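Local coordinates for DUF1076 domain-containing protein (Salmonella typhi, PDB 6IAI) that is the N-terminal part of the secreted effector StoD, which in full length acts as an E3/E4 ubiquitin ligase and binds diubiquitin, at residues A[42-47]-A[109-114]; A[56-61]-A[67-72]; A[63-68]-A[95-100]; A[72-75]-A[80-83]; A[82-87]-A[103-108]. One frame throughout, in Å; residues are numbered along the deposited sequence.

Contact 1 of 5, residues A[42-47]-A[109-114]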
# COMPACT_ATOMS: atom_id res chain seq x y z
N ASN A 42 -1.47 13.12 4.86
CA ASN A 42 -0.97 13.42 3.50
C ASN A 42 -0.71 12.12 2.73
O ASN A 42 -1.05 12.06 1.57
CB ASN A 42 0.33 14.24 3.55
CG ASN A 42 0.20 15.70 3.89
OD1 ASN A 42 -0.78 16.38 3.56
ND2 ASN A 42 1.29 16.24 4.43
N ASP A 43 -0.16 11.09 3.40
CA ASP A 43 0.11 9.76 2.82
C ASP A 43 -1.18 9.07 2.42
O ASP A 43 -1.31 8.64 1.26
CB ASP A 43 0.93 8.89 3.79
CG ASP A 43 2.35 9.38 4.05
OD1 ASP A 43 2.85 10.24 3.28
OD2 ASP A 43 2.98 8.89 5.03
N LEU A 44 -2.17 9.06 3.34
CA LEU A 44 -3.50 8.49 3.10
C LEU A 44 -4.23 9.22 1.98
O LEU A 44 -4.82 8.58 1.11
CB LEU A 44 -4.32 8.47 4.40
CG LEU A 44 -3.76 7.62 5.53
CD1 LEU A 44 -4.45 7.96 6.85
CD2 LEU A 44 -3.82 6.11 5.19
N GLU A 45 -4.12 10.56 1.95
CA GLU A 45 -4.75 11.36 0.89
C GLU A 45 -4.12 11.10 -0.46
O GLU A 45 -4.84 10.94 -1.45
CB GLU A 45 -4.80 12.85 1.23
CG GLU A 45 -6.09 13.54 0.77
CD GLU A 45 -7.41 12.78 0.92
OE1 GLU A 45 -8.00 12.42 -0.13
OE2 GLU A 45 -7.82 12.49 2.06
N LEU A 46 -2.79 10.94 -0.50
CA LEU A 46 -2.09 10.59 -1.73
C LEU A 46 -2.56 9.20 -2.23
O LEU A 46 -2.84 9.05 -3.42
CB LEU A 46 -0.55 10.61 -1.52
CG LEU A 46 0.29 10.18 -2.74
CD1 LEU A 46 0.10 11.17 -3.94
CD2 LEU A 46 1.74 9.98 -2.35
N ILE A 47 -2.68 8.20 -1.34
CA ILE A 47 -3.14 6.86 -1.72
C ILE A 47 -4.57 6.92 -2.26
O ILE A 47 -4.81 6.42 -3.36
CB ILE A 47 -2.98 5.81 -0.59
CG1 ILE A 47 -1.50 5.69 -0.15
CG2 ILE A 47 -3.56 4.44 -1.03
CD1 ILE A 47 -1.29 4.94 1.23
N GLU A 109 -6.42 -0.67 5.05
CA GLU A 109 -7.84 -0.52 4.67
C GLU A 109 -8.63 0.31 5.68
O GLU A 109 -9.31 1.26 5.31
CB GLU A 109 -8.49 -1.89 4.47
CG GLU A 109 -9.66 -1.82 3.52
CD GLU A 109 -10.28 -3.15 3.22
OE1 GLU A 109 -9.71 -3.89 2.38
OE2 GLU A 109 -11.30 -3.49 3.86
N ARG A 110 -8.44 0.00 6.96
CA ARG A 110 -9.08 0.70 8.08
C ARG A 110 -8.71 2.17 8.07
O ARG A 110 -9.59 3.00 8.20
CB ARG A 110 -8.68 0.01 9.40
CG ARG A 110 -9.44 0.48 10.63
CD ARG A 110 -9.08 -0.37 11.83
NE ARG A 110 -9.59 -1.74 11.72
CZ ARG A 110 -8.89 -2.84 12.01
NH1 ARG A 110 -7.63 -2.75 12.42
NH2 ARG A 110 -9.45 -4.04 11.88
N GLN A 111 -7.42 2.50 7.86
CA GLN A 111 -6.96 3.90 7.81
C GLN A 111 -7.48 4.65 6.58
O GLN A 111 -7.82 5.84 6.67
CB GLN A 111 -5.45 3.98 7.88
CG GLN A 111 -4.85 3.44 9.19
CD GLN A 111 -3.34 3.54 9.10
OE1 GLN A 111 -2.78 4.58 8.73
NE2 GLN A 111 -2.65 2.44 9.39
N LEU A 112 -7.52 3.96 5.42
CA LEU A 112 -8.02 4.55 4.17
C LEU A 112 -9.50 4.93 4.24
O LEU A 112 -9.90 5.91 3.60
CB LEU A 112 -7.79 3.59 2.99
CG LEU A 112 -6.34 3.45 2.49
CD1 LEU A 112 -6.22 2.36 1.48
CD2 LEU A 112 -5.77 4.79 2.01
N ASN A 113 -10.33 4.12 4.96
CA ASN A 113 -11.77 4.34 5.07
C ASN A 113 -12.19 5.09 6.35
O ASN A 113 -13.36 5.45 6.46
CB ASN A 113 -12.53 3.04 4.91
CG ASN A 113 -12.34 2.38 3.58
OD1 ASN A 113 -12.79 2.88 2.54
ND2 ASN A 113 -11.67 1.26 3.58
N THR A 114 -11.26 5.35 7.30
CA THR A 114 -11.57 6.18 8.47
C THR A 114 -11.16 7.61 8.15
O THR A 114 -12.00 8.50 8.19
CB THR A 114 -10.89 5.67 9.75
OG1 THR A 114 -9.54 5.38 9.47
CG2 THR A 114 -11.55 4.44 10.33

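Contact 2 of 5, residues A[56-61]-A[67-72]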
# COMPACT_ATOMS: atom_id res chain seq x y z
N GLY A 56 -11.09 2.55 -9.85
CA GLY A 56 -11.39 1.18 -9.41
C GLY A 56 -10.36 0.14 -9.81
O GLY A 56 -10.47 -1.02 -9.38
N ARG A 57 -9.39 0.51 -10.64
CA ARG A 57 -8.29 -0.38 -11.05
C ARG A 57 -7.23 -0.27 -9.99
O ARG A 57 -7.02 0.81 -9.43
CB ARG A 57 -7.71 -0.02 -12.43
CG ARG A 57 -8.61 -0.48 -13.56
CD ARG A 57 -8.21 0.07 -14.93
NE ARG A 57 -8.43 1.53 -15.01
CZ ARG A 57 -9.62 2.11 -15.22
NH1 ARG A 57 -10.71 1.38 -15.39
NH2 ARG A 57 -9.71 3.43 -15.27
N LYS A 58 -6.60 -1.38 -9.69
CA LYS A 58 -5.59 -1.46 -8.65
C LYS A 58 -4.32 -0.63 -8.91
O LYS A 58 -3.79 -0.59 -10.02
CB LYS A 58 -5.21 -2.92 -8.39
CG LYS A 58 -6.25 -3.65 -7.53
CD LYS A 58 -6.03 -5.15 -7.57
CE LYS A 58 -6.97 -5.87 -6.63
NZ LYS A 58 -6.77 -7.35 -6.68
N ILE A 59 -3.85 0.03 -7.84
CA ILE A 59 -2.56 0.69 -7.77
C ILE A 59 -1.76 -0.14 -6.74
O ILE A 59 -2.36 -0.86 -5.93
CB ILE A 59 -2.62 2.20 -7.39
CG1 ILE A 59 -3.08 2.44 -5.95
CG2 ILE A 59 -3.46 3.01 -8.40
CD1 ILE A 59 -2.62 3.74 -5.34
N GLN A 60 -0.43 -0.02 -6.76
CA GLN A 60 0.41 -0.72 -5.79
C GLN A 60 0.99 0.26 -4.80
O GLN A 60 1.33 1.39 -5.16
CB GLN A 60 1.50 -1.53 -6.47
CG GLN A 60 0.94 -2.78 -7.12
CD GLN A 60 2.01 -3.48 -7.86
OE1 GLN A 60 2.76 -4.24 -7.27
NE2 GLN A 60 2.10 -3.21 -9.15
N VAL A 61 1.07 -0.18 -3.54
CA VAL A 61 1.58 0.62 -2.44
C VAL A 61 2.65 -0.20 -1.70
O VAL A 61 2.38 -1.34 -1.27
CB VAL A 61 0.44 1.15 -1.51
CG1 VAL A 61 1.00 1.84 -0.27
CG2 VAL A 61 -0.47 2.11 -2.28
N LEU A 67 4.34 -5.24 -0.57
CA LEU A 67 3.47 -4.63 -1.58
C LEU A 67 2.02 -4.92 -1.28
O LEU A 67 1.66 -6.07 -1.01
CB LEU A 67 3.76 -5.15 -3.01
CG LEU A 67 5.16 -5.05 -3.55
CD1 LEU A 67 5.18 -5.42 -5.03
CD2 LEU A 67 5.75 -3.67 -3.31
N TYR A 68 1.19 -3.88 -1.41
CA TYR A 68 -0.26 -3.88 -1.20
C TYR A 68 -0.94 -3.36 -2.44
O TYR A 68 -0.42 -2.49 -3.11
CB TYR A 68 -0.61 -3.01 0.02
CG TYR A 68 0.13 -3.47 1.26
CD1 TYR A 68 1.44 -3.05 1.52
CD2 TYR A 68 -0.44 -4.40 2.13
CE1 TYR A 68 2.15 -3.53 2.62
CE2 TYR A 68 0.25 -4.86 3.25
CZ TYR A 68 1.54 -4.42 3.49
OH TYR A 68 2.23 -4.90 4.57
N GLU A 69 -2.09 -3.94 -2.78
CA GLU A 69 -2.91 -3.53 -3.92
C GLU A 69 -4.07 -2.75 -3.39
O GLU A 69 -4.71 -3.20 -2.44
CB GLU A 69 -3.39 -4.74 -4.70
CG GLU A 69 -2.24 -5.57 -5.25
CD GLU A 69 -2.59 -6.92 -5.84
OE1 GLU A 69 -3.55 -7.57 -5.36
OE2 GLU A 69 -1.82 -7.37 -6.73
N VAL A 70 -4.27 -1.52 -3.89
CA VAL A 70 -5.37 -0.69 -3.42
C VAL A 70 -6.20 -0.17 -4.59
O VAL A 70 -5.68 0.17 -5.65
CB VAL A 70 -5.01 0.41 -2.37
CG1 VAL A 70 -3.59 0.36 -1.83
CG2 VAL A 70 -5.49 1.80 -2.71
N SER A 71 -7.52 -0.17 -4.41
CA SER A 71 -8.48 0.34 -5.37
C SER A 71 -9.58 1.06 -4.66
O SER A 71 -9.84 0.77 -3.51
CB SER A 71 -9.04 -0.77 -6.27
OG SER A 71 -9.26 -2.00 -5.60
N ASN A 72 -10.20 2.02 -5.33
CA ASN A 72 -11.40 2.66 -4.81
C ASN A 72 -12.59 1.86 -5.43
O ASN A 72 -12.35 0.78 -5.99
CB ASN A 72 -11.42 4.17 -5.11
CG ASN A 72 -11.80 4.55 -6.51
OD1 ASN A 72 -11.46 3.89 -7.50
ND2 ASN A 72 -12.52 5.65 -6.62
O HOH W 1 -8.57 2.34 -7.91

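Contact 3 of 5, residues A[63-68]-A[95-100]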
# COMPACT_ATOMS: atom_id res chain seq x y z
N LEU A 63 4.85 -0.43 1.54
CA LEU A 63 4.96 -0.05 2.95
C LEU A 63 6.07 -0.93 3.50
O LEU A 63 5.94 -2.15 3.45
CB LEU A 63 3.65 -0.24 3.72
CG LEU A 63 2.40 0.51 3.22
CD1 LEU A 63 1.21 0.13 4.05
CD2 LEU A 63 2.58 2.03 3.23
N ARG A 64 7.22 -0.32 3.89
CA ARG A 64 8.42 -1.05 4.30
C ARG A 64 8.90 -1.87 3.10
O ARG A 64 9.18 -1.31 2.05
CB ARG A 64 8.19 -1.95 5.53
CG ARG A 64 8.12 -1.22 6.85
CD ARG A 64 8.46 -2.18 7.98
NE ARG A 64 9.86 -2.18 8.42
CZ ARG A 64 10.50 -1.17 9.02
NH1 ARG A 64 9.89 0.00 9.20
NH2 ARG A 64 11.76 -1.30 9.40
N ASP A 65 8.89 -3.20 3.22
CA ASP A 65 9.32 -4.11 2.16
C ASP A 65 8.18 -4.96 1.57
O ASP A 65 8.46 -5.86 0.78
CB ASP A 65 10.49 -4.99 2.68
CG ASP A 65 10.14 -5.91 3.84
OD1 ASP A 65 9.37 -5.47 4.75
OD2 ASP A 65 10.64 -7.05 3.86
N LEU A 66 6.92 -4.68 1.93
CA LEU A 66 5.80 -5.44 1.37
C LEU A 66 4.95 -4.58 0.43
O LEU A 66 4.88 -3.36 0.59
CB LEU A 66 4.94 -6.11 2.47
CG LEU A 66 5.65 -7.14 3.39
CD1 LEU A 66 4.85 -7.39 4.66
CD2 LEU A 66 5.97 -8.45 2.63
N LEU A 67 4.34 -5.24 -0.57
CA LEU A 67 3.47 -4.63 -1.58
C LEU A 67 2.02 -4.92 -1.28
O LEU A 67 1.66 -6.07 -1.01
CB LEU A 67 3.76 -5.15 -3.01
CG LEU A 67 5.16 -5.05 -3.55
CD1 LEU A 67 5.18 -5.42 -5.03
CD2 LEU A 67 5.75 -3.67 -3.31
N TYR A 68 1.19 -3.88 -1.41
CA TYR A 68 -0.26 -3.88 -1.20
C TYR A 68 -0.94 -3.36 -2.44
O TYR A 68 -0.42 -2.49 -3.11
CB TYR A 68 -0.61 -3.01 0.02
CG TYR A 68 0.13 -3.47 1.26
CD1 TYR A 68 1.44 -3.05 1.52
CD2 TYR A 68 -0.44 -4.40 2.13
CE1 TYR A 68 2.15 -3.53 2.62
CE2 TYR A 68 0.25 -4.86 3.25
CZ TYR A 68 1.54 -4.42 3.49
OH TYR A 68 2.23 -4.90 4.57
N ARG A 95 4.86 -17.81 2.66
CA ARG A 95 5.06 -18.76 3.77
C ARG A 95 5.58 -18.04 5.02
O ARG A 95 5.11 -18.28 6.13
CB ARG A 95 6.11 -19.80 3.33
CG ARG A 95 6.35 -20.99 4.25
CD ARG A 95 7.42 -21.91 3.66
NE ARG A 95 6.99 -22.50 2.38
CZ ARG A 95 7.76 -22.60 1.30
NH1 ARG A 95 9.02 -22.17 1.32
NH2 ARG A 95 7.28 -23.14 0.18
N GLU A 96 6.57 -17.15 4.79
CA GLU A 96 7.27 -16.36 5.78
C GLU A 96 6.54 -15.11 6.26
O GLU A 96 6.73 -14.73 7.41
CB GLU A 96 8.63 -15.96 5.18
CG GLU A 96 9.77 -15.88 6.17
CD GLU A 96 11.04 -15.37 5.52
OE1 GLU A 96 11.57 -16.07 4.63
OE2 GLU A 96 11.49 -14.25 5.89
N ARG A 97 5.74 -14.43 5.39
CA ARG A 97 5.15 -13.14 5.76
C ARG A 97 3.63 -13.01 5.77
O ARG A 97 3.15 -11.96 6.22
CB ARG A 97 5.70 -12.02 4.85
CG ARG A 97 7.16 -12.13 4.41
CD ARG A 97 8.15 -11.76 5.49
NE ARG A 97 7.95 -10.40 5.98
CZ ARG A 97 8.53 -9.32 5.47
NH1 ARG A 97 9.35 -9.41 4.43
NH2 ARG A 97 8.28 -8.13 6.00
N HIS A 98 2.86 -14.01 5.31
CA HIS A 98 1.40 -13.93 5.19
C HIS A 98 0.67 -13.34 6.39
O HIS A 98 -0.25 -12.55 6.18
CB HIS A 98 0.77 -15.26 4.78
CG HIS A 98 0.92 -16.38 5.76
ND1 HIS A 98 -0.16 -16.85 6.48
CD2 HIS A 98 2.02 -17.11 6.08
CE1 HIS A 98 0.31 -17.84 7.22
NE2 HIS A 98 1.62 -18.03 7.00
N ILE A 99 1.07 -13.68 7.63
CA ILE A 99 0.41 -13.16 8.83
C ILE A 99 0.54 -11.65 8.93
O ILE A 99 -0.49 -10.98 9.02
CB ILE A 99 0.83 -13.89 10.14
CG1 ILE A 99 0.45 -15.40 10.09
CG2 ILE A 99 0.20 -13.21 11.37
CD1 ILE A 99 1.30 -16.34 11.05
N GLU A 100 1.78 -11.09 8.91
CA GLU A 100 1.95 -9.63 9.02
C GLU A 100 1.41 -8.91 7.80
O GLU A 100 0.87 -7.82 7.94
CB GLU A 100 3.40 -9.19 9.32
CG GLU A 100 4.43 -9.59 8.29
CD GLU A 100 5.68 -8.74 8.26
OE1 GLU A 100 6.77 -9.33 8.16
OE2 GLU A 100 5.58 -7.50 8.33

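Contact 4 of 5, residues A[72-75]-A[80-83]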
# COMPACT_ATOMS: atom_id res chain seq x y z
N ASN A 72 -10.20 2.02 -5.33
CA ASN A 72 -11.40 2.66 -4.81
C ASN A 72 -12.59 1.86 -5.43
O ASN A 72 -12.35 0.78 -5.99
CB ASN A 72 -11.42 4.17 -5.11
CG ASN A 72 -11.80 4.55 -6.51
OD1 ASN A 72 -11.46 3.89 -7.50
ND2 ASN A 72 -12.52 5.65 -6.62
N ARG A 73 -13.86 2.33 -5.31
CA ARG A 73 -15.03 1.59 -5.85
C ARG A 73 -15.09 0.17 -5.27
O ARG A 73 -15.27 -0.80 -5.99
CB ARG A 73 -15.02 1.56 -7.41
CG ARG A 73 -15.12 2.93 -8.03
CD ARG A 73 -14.98 2.91 -9.52
NE ARG A 73 -15.06 4.27 -10.03
CZ ARG A 73 -15.10 4.59 -11.32
NH1 ARG A 73 -15.06 3.64 -12.25
NH2 ARG A 73 -15.17 5.86 -11.69
N ALA A 74 -14.85 0.07 -3.96
CA ALA A 74 -14.85 -1.21 -3.26
C ALA A 74 -16.29 -1.77 -3.24
O ALA A 74 -16.49 -2.97 -3.34
CB ALA A 74 -14.33 -1.00 -1.85
N VAL A 75 -17.28 -0.85 -3.16
CA VAL A 75 -18.72 -1.10 -3.22
C VAL A 75 -19.34 -0.14 -4.25
O VAL A 75 -18.85 0.98 -4.42
CB VAL A 75 -19.47 -1.03 -1.84
CG1 VAL A 75 -19.01 -2.13 -0.89
CG2 VAL A 75 -19.33 0.32 -1.17
N ASN A 80 -15.62 6.53 -3.15
CA ASN A 80 -14.64 6.79 -2.10
C ASN A 80 -14.68 5.74 -1.00
O ASN A 80 -14.71 6.07 0.19
CB ASN A 80 -14.76 8.23 -1.56
CG ASN A 80 -14.68 9.29 -2.64
OD1 ASN A 80 -14.28 9.04 -3.79
ND2 ASN A 80 -15.11 10.50 -2.30
N THR A 81 -14.67 4.48 -1.41
CA THR A 81 -14.57 3.31 -0.55
C THR A 81 -13.33 2.62 -1.06
O THR A 81 -13.15 2.54 -2.27
CB THR A 81 -15.86 2.44 -0.56
OG1 THR A 81 -16.12 1.94 -1.87
CG2 THR A 81 -17.05 3.18 -0.05
N PHE A 82 -12.44 2.18 -0.16
CA PHE A 82 -11.16 1.58 -0.58
C PHE A 82 -10.97 0.18 -0.08
O PHE A 82 -11.25 -0.10 1.08
CB PHE A 82 -9.97 2.50 -0.17
CG PHE A 82 -10.19 3.94 -0.56
CD1 PHE A 82 -10.90 4.80 0.28
CD2 PHE A 82 -9.75 4.42 -1.78
CE1 PHE A 82 -11.18 6.12 -0.12
CE2 PHE A 82 -10.02 5.75 -2.18
CZ PHE A 82 -10.74 6.59 -1.34
N LYS A 83 -10.46 -0.68 -0.96
CA LYS A 83 -10.14 -2.08 -0.70
C LYS A 83 -8.63 -2.29 -0.79
O LYS A 83 -7.98 -1.81 -1.71
CB LYS A 83 -10.86 -3.01 -1.73
CG LYS A 83 -11.04 -4.44 -1.25
CD LYS A 83 -12.13 -4.58 -0.13
CE LYS A 83 -11.93 -5.79 0.77
NZ LYS A 83 -12.52 -5.59 2.13

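Contact 5 of 5, residues A[82-87]-A[103-108]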
# COMPACT_ATOMS: atom_id res chain seq x y z
N PHE A 82 -12.44 2.18 -0.16
CA PHE A 82 -11.16 1.58 -0.58
C PHE A 82 -10.97 0.18 -0.08
O PHE A 82 -11.25 -0.10 1.08
CB PHE A 82 -9.97 2.50 -0.17
CG PHE A 82 -10.19 3.94 -0.56
CD1 PHE A 82 -10.90 4.80 0.28
CD2 PHE A 82 -9.75 4.42 -1.78
CE1 PHE A 82 -11.18 6.12 -0.12
CE2 PHE A 82 -10.02 5.75 -2.18
CZ PHE A 82 -10.74 6.59 -1.34
N LYS A 83 -10.46 -0.68 -0.96
CA LYS A 83 -10.14 -2.08 -0.70
C LYS A 83 -8.63 -2.29 -0.79
O LYS A 83 -7.98 -1.81 -1.71
CB LYS A 83 -10.86 -3.01 -1.73
CG LYS A 83 -11.04 -4.44 -1.25
CD LYS A 83 -12.13 -4.58 -0.13
CE LYS A 83 -11.93 -5.79 0.77
NZ LYS A 83 -12.52 -5.59 2.13
N VAL A 84 -8.09 -3.08 0.17
CA VAL A 84 -6.68 -3.44 0.24
C VAL A 84 -6.56 -4.94 0.16
O VAL A 84 -7.19 -5.65 0.93
CB VAL A 84 -5.92 -2.85 1.48
CG1 VAL A 84 -4.44 -3.23 1.47
CG2 VAL A 84 -6.08 -1.33 1.55
N SER A 85 -5.75 -5.41 -0.79
CA SER A 85 -5.41 -6.82 -0.98
C SER A 85 -3.91 -6.93 -1.23
O SER A 85 -3.20 -5.93 -1.16
CB SER A 85 -6.22 -7.44 -2.14
OG SER A 85 -6.09 -6.74 -3.36
N PHE A 86 -3.41 -8.13 -1.46
CA PHE A 86 -2.01 -8.37 -1.77
C PHE A 86 -1.93 -9.66 -2.55
O PHE A 86 -2.78 -10.53 -2.39
CB PHE A 86 -1.09 -8.40 -0.52
CG PHE A 86 -1.33 -9.50 0.48
CD1 PHE A 86 -0.67 -10.73 0.36
CD2 PHE A 86 -2.17 -9.31 1.57
CE1 PHE A 86 -0.88 -11.75 1.29
CE2 PHE A 86 -2.38 -10.34 2.49
CZ PHE A 86 -1.74 -11.55 2.35
N SER A 87 -0.91 -9.78 -3.41
CA SER A 87 -0.71 -10.99 -4.20
C SER A 87 0.76 -11.19 -4.44
O SER A 87 1.50 -10.20 -4.54
CB SER A 87 -1.47 -10.90 -5.53
OG SER A 87 -0.88 -9.98 -6.43
N GLY A 103 -2.42 -8.65 8.24
CA GLY A 103 -2.68 -7.71 9.33
C GLY A 103 -2.45 -6.27 8.95
O GLY A 103 -3.22 -5.38 9.34
N ASN A 104 -1.38 -6.04 8.17
CA ASN A 104 -1.02 -4.72 7.66
C ASN A 104 -2.04 -4.28 6.60
O ASN A 104 -2.44 -3.11 6.60
CB ASN A 104 0.38 -4.74 7.08
CG ASN A 104 1.47 -4.77 8.10
OD1 ASN A 104 1.33 -4.27 9.22
ND2 ASN A 104 2.60 -5.28 7.70
N ALA A 105 -2.48 -5.23 5.75
CA ALA A 105 -3.49 -4.99 4.72
C ALA A 105 -4.80 -4.51 5.36
O ALA A 105 -5.35 -3.51 4.89
CB ALA A 105 -3.70 -6.25 3.88
N ILE A 106 -5.23 -5.15 6.50
CA ILE A 106 -6.41 -4.79 7.29
C ILE A 106 -6.27 -3.36 7.80
O ILE A 106 -7.20 -2.56 7.70
CB ILE A 106 -6.65 -5.79 8.49
CG1 ILE A 106 -7.02 -7.23 8.07
CG2 ILE A 106 -7.68 -5.25 9.47
CD1 ILE A 106 -8.13 -7.43 7.08
N ARG A 107 -5.10 -3.06 8.40
CA ARG A 107 -4.80 -1.75 9.00
C ARG A 107 -4.80 -0.65 7.98
O ARG A 107 -5.41 0.41 8.22
CB ARG A 107 -3.46 -1.81 9.75
CG ARG A 107 -3.57 -2.48 11.11
CD ARG A 107 -2.22 -2.94 11.61
NE ARG A 107 -2.37 -3.87 12.73
CZ ARG A 107 -2.30 -3.52 14.00
NH1 ARG A 107 -2.06 -2.26 14.34
NH2 ARG A 107 -2.47 -4.43 14.95
N LEU A 108 -4.17 -0.89 6.81
CA LEU A 108 -4.16 0.07 5.72
C LEU A 108 -5.60 0.38 5.25
O LEU A 108 -5.96 1.56 5.16
CB LEU A 108 -3.24 -0.39 4.56
CG LEU A 108 -3.09 0.61 3.41
CD1 LEU A 108 -2.59 1.97 3.90
CD2 LEU A 108 -2.27 0.02 2.28

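Contact 1 of 5, residues A[42-47]-A[109-114]
Beside Q111, whose CB packs against L44, the carbonyl oxygen R110 O takes two bonds from T114: one from T114 OG1 at 2.7 Å, lying 27° off the carbonyl plane, and a weak one from T114 N. Both bonds reach back four residues along the C-terminal end of the chain, next to the residues that meet 42-47. The segment axes cross almost at a right angle (-88°) and stay 10.1 Å apart, so the two helices touch at a single place instead of running alongside each other. L44 and L112, the pair with the nearest CA atoms at 6.1 Å, mark that place. L44 keeps its CG next to the backbone N (chi1 -62°), which directs CD2 toward helix 91-113, where it meets Q111 CB at 3.8 Å and L112 CD2 at 4.0 Å. The same L112 methyl, CD2, also lies 3.8 Å from I47 CG2, the two side chains crossing roughly perpendicularly. One leucine branch is thus wedged against residues from successive turns of the other helix. The amide of Q111 lies at the margin of the patch, its OE1 accepting from L39 N. Beyond the crossing, R48 of helix 41-53 hydrogen-bonds L112 O, I47 leans on F25 of strand 22-25, and its CG2 reaches V70 of strand 66-71, which seats the helix pair against the sheet.

Contact 2 of 5, residues A[56-61]-A[67-72]
Segments 56-61 and 67-72 run antiparallel as the two arms of a beta hairpin, their strand axes 4.6 Å apart with directions at 142°, well short of 180° and so twisted. Two hydrogen-bonded pairs give the register: I59 with V70, and V61 with Y68. I59 N points almost straight at V70 O (2.9 Å, 174°) and V61 N reaches Y68 O at 2.8 Å, each answered by a return bond. Q60 and E69 form the non-hydrogen-bonded pair between them. I59, V61, Y68 and V70 line one face of the sheet, which helix 41-53 covers in part through I47, T50 and A51. There V70 presents a methyl to each neighbour: CG1 lies 3.6 Å from V61 CG2, while CG2 meets I59 CG1 more loosely. The ring of Y68 turns an edge to the chain opposite, with CD1 3.4 Å from V61 O in the ring plane. E69 and Q60 point to the other face. K58, extended beyond CG, passes slantwise over E69 CB to make a long, weak salt bridge from NZ to E69 OE1 (3.5 Å), whereas E69 OE2 bonds S87. Past the regular pairing, water 1 bridges the arms, 2.7 Å from R57 O and 3.1 Å from N72 N, whose N-H it accepts.

Contact 3 of 5, residues A[63-68]-A[95-100]
The type II' turn from L63 to L66 brings the hairpin loop up to the kinked helical segment 95-100, with L66 and R97 the nearest pair at 8.9 Å between CA atoms; the contact is therefore made by side chains. R97 bends at chi2 and chi3 (-76° and -58°), which turns NE and the guanidinium toward D65 while keeping E100 within reach. D65 meets it end-on: R97 NH1 gives to OD2 at 2.7 Å and R97 NH2 to OD1 at 3.1 Å, both on the syn side but tilted out of the carboxylate plane, with the carboxylate and guanidinium planes 28° apart. Another edge of the same guanidinium grips E100 side-on, where NE and NH2 converge on OE1 from one face of its carboxylate. The shared arginine would probably favour the ionised forms of both acids. In this salt-bridge network L66 covers one guanidinium face, its CD2 3.8 Å above the plane over its centre. Further along helix 91-113, W101 touches L66, meets Y68 edge-to-face and bonds L67 O, continuing the join between strand 66-71 and helix.

Contact 4 of 5, residues A[72-75]-A[80-83]
The connection between strands 66-71 and 83-85 is a loop that folds back on itself, and segments 72-75 and 80-83 are its two limbs. T81 holds the limbs together. Its hydroxyl, placed between the backbone N and the carbonyl carbon (chi1 61°), faces two successive amides: V75 N donates to OG1 at 3.3 Å with an angle of 156°, and A74 N adds a weak, bent bond at 3.1 Å. A74 N also reaches T81 O weakly. N72 CA lies near that carbonyl in a CA-H...O contact (3.1 Å). Around these bonds, T81 CG2 touches V75 CG2 at 3.8 Å, the two side chains crossing nearly at right angles, and A74 CB rests against K83 CB at 4.0 Å. The F82 ring takes N72 CB obliquely, at 3.6 Å from CE2. Since T81 OG1 also bonds D78 O, a single hydroxyl ties its own limb to the other one and to D78 between them, and a side-chain oxygen takes the acceptor role that a backbone carbonyl would have between paired strands.

Contact 5 of 5, residues A[82-87]-A[103-108]
V84 is the bump of this contact: its side chain projects from the strand 83-85 into the groove between A105 and L108, residues one turn apart on helix 91-113. CB stands 3.5 Å from A105 O, and CG1, lying anti to the backbone N (chi1 -178°), fits between two walls, with A105 CB 3.9 Å to one side and L108 CD2 4.0 Å to another. CG2 lies against the leucine too, 4.0 Å from L108 CG, and the valine and leucine side chains cross at about a right angle. The complementary bump comes from the helix, where the single methyl of A105 fills the dip between V84 and F86, two residues apart on the extended chain. F86 closes that dip with its rim: CD2 is 4.1 Å from A105 CB, which lies near the ring plane, while W101 stacks with the same ring. With the CA atoms of V84 and A105 only 5.7 Å apart, the alanine leaves strand and helix close together. The side chains that meet are all apolar, and V84 also packs on the A105 carbonyl oxygen without a hydrogen bond, so the fit rests on shape and burial, and the directional bonding is supplied next door, where E109 OE1 accepts from V84 N.

In the fold
From the N terminus, helix 41-53 opens contact 1, which closes only at the last modelled residues, in 109-114, so its loop encloses all the others. Contact 2 then closes the short hairpin of strands 59-63 and 66-71. Contact 3 starts at the hairpin's turn, sharing L67 and Y68 with contact 2, and ends in 95-100. Contact 4 begins at N72, where contact 2 stops, and closes a small loop within the span of contact 3. Contact 5 takes over at F82 and K83 and ends in 103-108, crossing contact 3. Contacts 3, 5 and 1 thus fasten successive parts of helix 91-113 to the turn, the edge strand and helix 41-53.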